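Indole-3-acetic acid-amido synthetase GH3.15 (Arabidopsis thaliana, PDB 6E1Q) catalyses the ATP-dependent conjugation of glutamine, and possibly cysteine, to the auxin precursor indole-3-butyric acid and to the herbicide 2,4-DB. Local coordinates at residues W482-K487 and F493-D498. Sequence-based numbering, arbitrary orientation.
Sequences WELGSK and FEPNRD
The CD1 methyl of L484 reaches the CG corner of P495, 3.9 Å away, an apolar contact. The leucine places CG beside its backbone N and anti to the carbonyl carbon (chi1 -61°), which sends CD1 toward P495. L455, L462 and V532 also touch its side chain, while P495 rests on L460 and M500. O of L484 approaches the F493 ring obliquely, 3.6 Å from CZ. G485 follows with its CA 3.8 Å from CZ of F493, and its carbonyl carbon lies over one face of that ring, toward the rim. Here strand 477-485, an inner strand of the four-stranded mixed sheet in the C-terminal domain, runs out into the connection to helix 497-510; the contact packs the residues just before the helix onto the end of the strand, across five intervening residues, and N496 N-caps the helix through OD1 to the backbone N of V499. At S486, CB covers the same face of the ring, and OG stands 3.4 Å from CD2 of F493; OG also hydrogen-bonds the backbone N of V488. F493 has CG between its backbone N and carbonyl carbon (chi1 63°), which swings the ring back across 484-486. A serine here removes the ring, and the returning loop would probably be less firmly held, with G485 and S486 losing the flat surface they pack on.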
loop_
_atom_site.group_PDB
_atom_site.type_symbol
_atom_site.label_atom_id
_atom_site.label_comp_id
_atom_site.label_asym_id
_atom_site.label_seq_id
_atom_site.Cartn_x
_atom_site.Cartn_y
_atom_site.Cartn_z
ATOM N N TRP A 482 -1.231 22.019 -0.054
ATOM C CA TRP A 482 -2.491 21.492 0.459
ATOM C C TRP A 482 -3.559 21.619 -0.621
ATOM O O TRP A 482 -3.831 22.725 -1.100
ATOM C CB TRP A 482 -2.935 22.252 1.718
ATOM C CG TRP A 482 -2.376 21.709 3.009
ATOM C CD1 TRP A 482 -1.310 20.882 3.154
ATOM C CD2 TRP A 482 -2.876 21.957 4.328
ATOM N NE1 TRP A 482 -1.104 20.599 4.483
ATOM C CE2 TRP A 482 -2.056 21.242 5.225
ATOM C CE3 TRP A 482 -3.936 22.712 4.836
ATOM C CZ2 TRP A 482 -2.265 21.252 6.600
ATOM C CZ3 TRP A 482 -4.148 22.723 6.211
ATOM C CH2 TRP A 482 -3.321 21.990 7.071
ATOM N N GLU A 483 -4.172 20.503 -0.996
ATOM C CA GLU A 483 -5.355 20.552 -1.853
ATOM C C GLU A 483 -6.587 20.367 -0.977
ATOM O O GLU A 483 -6.744 19.323 -0.337
ATOM C CB GLU A 483 -5.315 19.494 -2.952
ATOM C CG GLU A 483 -6.549 19.571 -3.843
ATOM C CD GLU A 483 -6.480 18.662 -5.049
ATOM O OE1 GLU A 483 -5.372 18.487 -5.607
ATOM O OE2 GLU A 483 -7.547 18.137 -5.444
ATOM N N LEU A 484 -7.441 21.386 -0.933
ATOM C CA LEU A 484 -8.609 21.409 -0.065
ATOM C C LEU A 484 -9.884 21.104 -0.843
ATOM O O LEU A 484 -9.990 21.417 -2.029
ATOM C CB LEU A 484 -8.742 22.774 0.630
ATOM C CG LEU A 484 -7.557 23.165 1.526
ATOM C CD1 LEU A 484 -7.739 24.541 2.187
ATOM C CD2 LEU A 484 -7.285 22.084 2.571
ATOM N N GLY A 485 -10.868 20.502 -0.144
ATOM C CA GLY A 485 -12.201 20.322 -0.687
ATOM C C GLY A 485 -13.268 20.514 0.381
ATOM O O GLY A 485 -12.965 20.701 1.569
ATOM N N SER A 486 -14.526 20.465 -0.058
ATOM C CA SER A 486 -15.671 20.638 0.837
ATOM C C SER A 486 -16.893 19.945 0.241
ATOM O O SER A 486 -16.838 19.370 -0.846
ATOM C CB SER A 486 -15.953 22.114 1.082
ATOM O OG SER A 486 -16.819 22.635 0.089
ATOM N N LYS A 487 -18.012 20.007 0.970
ATOM C CA LYS A 487 -19.272 19.431 0.509
ATOM C C LYS A 487 -20.086 20.382 -0.362
ATOM O O LYS A 487 -20.952 19.926 -1.119
ATOM C CB LYS A 487 -20.120 18.982 1.706
ATOM C CG LYS A 487 -20.325 17.469 1.832
ATOM C CD LYS A 487 -21.333 17.122 2.940
ATOM C CE LYS A 487 -20.921 15.878 3.718
ATOM N NZ LYS A 487 -21.368 15.868 5.139
ATOM N N PHE A 493 -15.691 27.904 -1.948
ATOM C CA PHE A 493 -15.228 27.643 -0.589
ATOM C C PHE A 493 -13.795 28.147 -0.449
ATOM O O PHE A 493 -12.997 28.035 -1.388
ATOM C CB PHE A 493 -15.304 26.142 -0.232
ATOM C CG PHE A 493 -14.414 25.224 -1.088
ATOM C CD1 PHE A 493 -13.051 25.097 -0.838
ATOM C CD2 PHE A 493 -14.963 24.430 -2.094
ATOM C CE1 PHE A 493 -12.259 24.250 -1.608
ATOM C CE2 PHE A 493 -14.173 23.579 -2.871
ATOM C CZ PHE A 493 -12.823 23.490 -2.624
ATOM N N GLU A 494 -13.458 28.702 0.726
ATOM C CA GLU A 494 -12.119 29.256 0.911
ATOM C C GLU A 494 -11.820 29.413 2.392
ATOM O O GLU A 494 -12.688 29.897 3.132
ATOM C CB GLU A 494 -11.996 30.609 0.201
ATOM C CG GLU A 494 -10.620 31.255 0.296
ATOM C CD GLU A 494 -10.507 32.532 -0.526
ATOM O OE1 GLU A 494 -10.959 33.593 -0.049
ATOM O OE2 GLU A 494 -9.977 32.463 -1.660
ATOM N N PRO A 495 -10.627 29.033 2.862
ATOM C CA PRO A 495 -10.318 29.169 4.289
ATOM C C PRO A 495 -9.873 30.584 4.625
ATOM O O PRO A 495 -9.165 31.233 3.851
ATOM C CB PRO A 495 -9.172 28.169 4.495
ATOM C CG PRO A 495 -8.452 28.193 3.192
ATOM C CD PRO A 495 -9.495 28.452 2.115
ATOM N N ASN A 496 -10.293 31.069 5.792
ATOM C CA ASN A 496 -9.835 32.387 6.203
ATOM C C ASN A 496 -8.345 32.341 6.556
ATOM O O ASN A 496 -7.777 31.284 6.849
ATOM C CB ASN A 496 -10.703 32.939 7.345
ATOM C CG ASN A 496 -10.353 32.355 8.712
ATOM O OD1 ASN A 496 -9.246 32.536 9.228
ATOM N ND2 ASN A 496 -11.334 31.696 9.332
ATOM N N ARG A 497 -7.700 33.511 6.496
ATOM C CA ARG A 497 -6.247 33.534 6.619
ATOM C C ARG A 497 -5.802 33.195 8.037
ATOM O O ARG A 497 -4.766 32.541 8.213
ATOM C CB ARG A 497 -5.694 34.891 6.168
ATOM C CG ARG A 497 -4.318 35.250 6.739
ATOM C CD ARG A 497 -3.521 36.198 5.824
ATOM N NE ARG A 497 -3.669 35.867 4.404
ATOM C CZ ARG A 497 -2.725 35.309 3.639
ATOM N NH1 ARG A 497 -1.538 34.995 4.141
ATOM N NH2 ARG A 497 -2.972 35.054 2.360
ATOM N N ASP A 498 -6.588 33.581 9.048
ATOM C CA ASP A 498 -6.222 33.296 10.434
ATOM C C ASP A 498 -6.131 31.797 10.690
ATOM O O ASP A 498 -5.155 31.313 11.275
ATOM C CB ASP A 498 -7.223 33.930 11.411
ATOM C CG ASP A 498 -7.106 35.454 11.484
ATOM O OD1 ASP A 498 -5.993 35.985 11.683
ATOM O OD2 ASP A 498 -8.144 36.125 11.375
#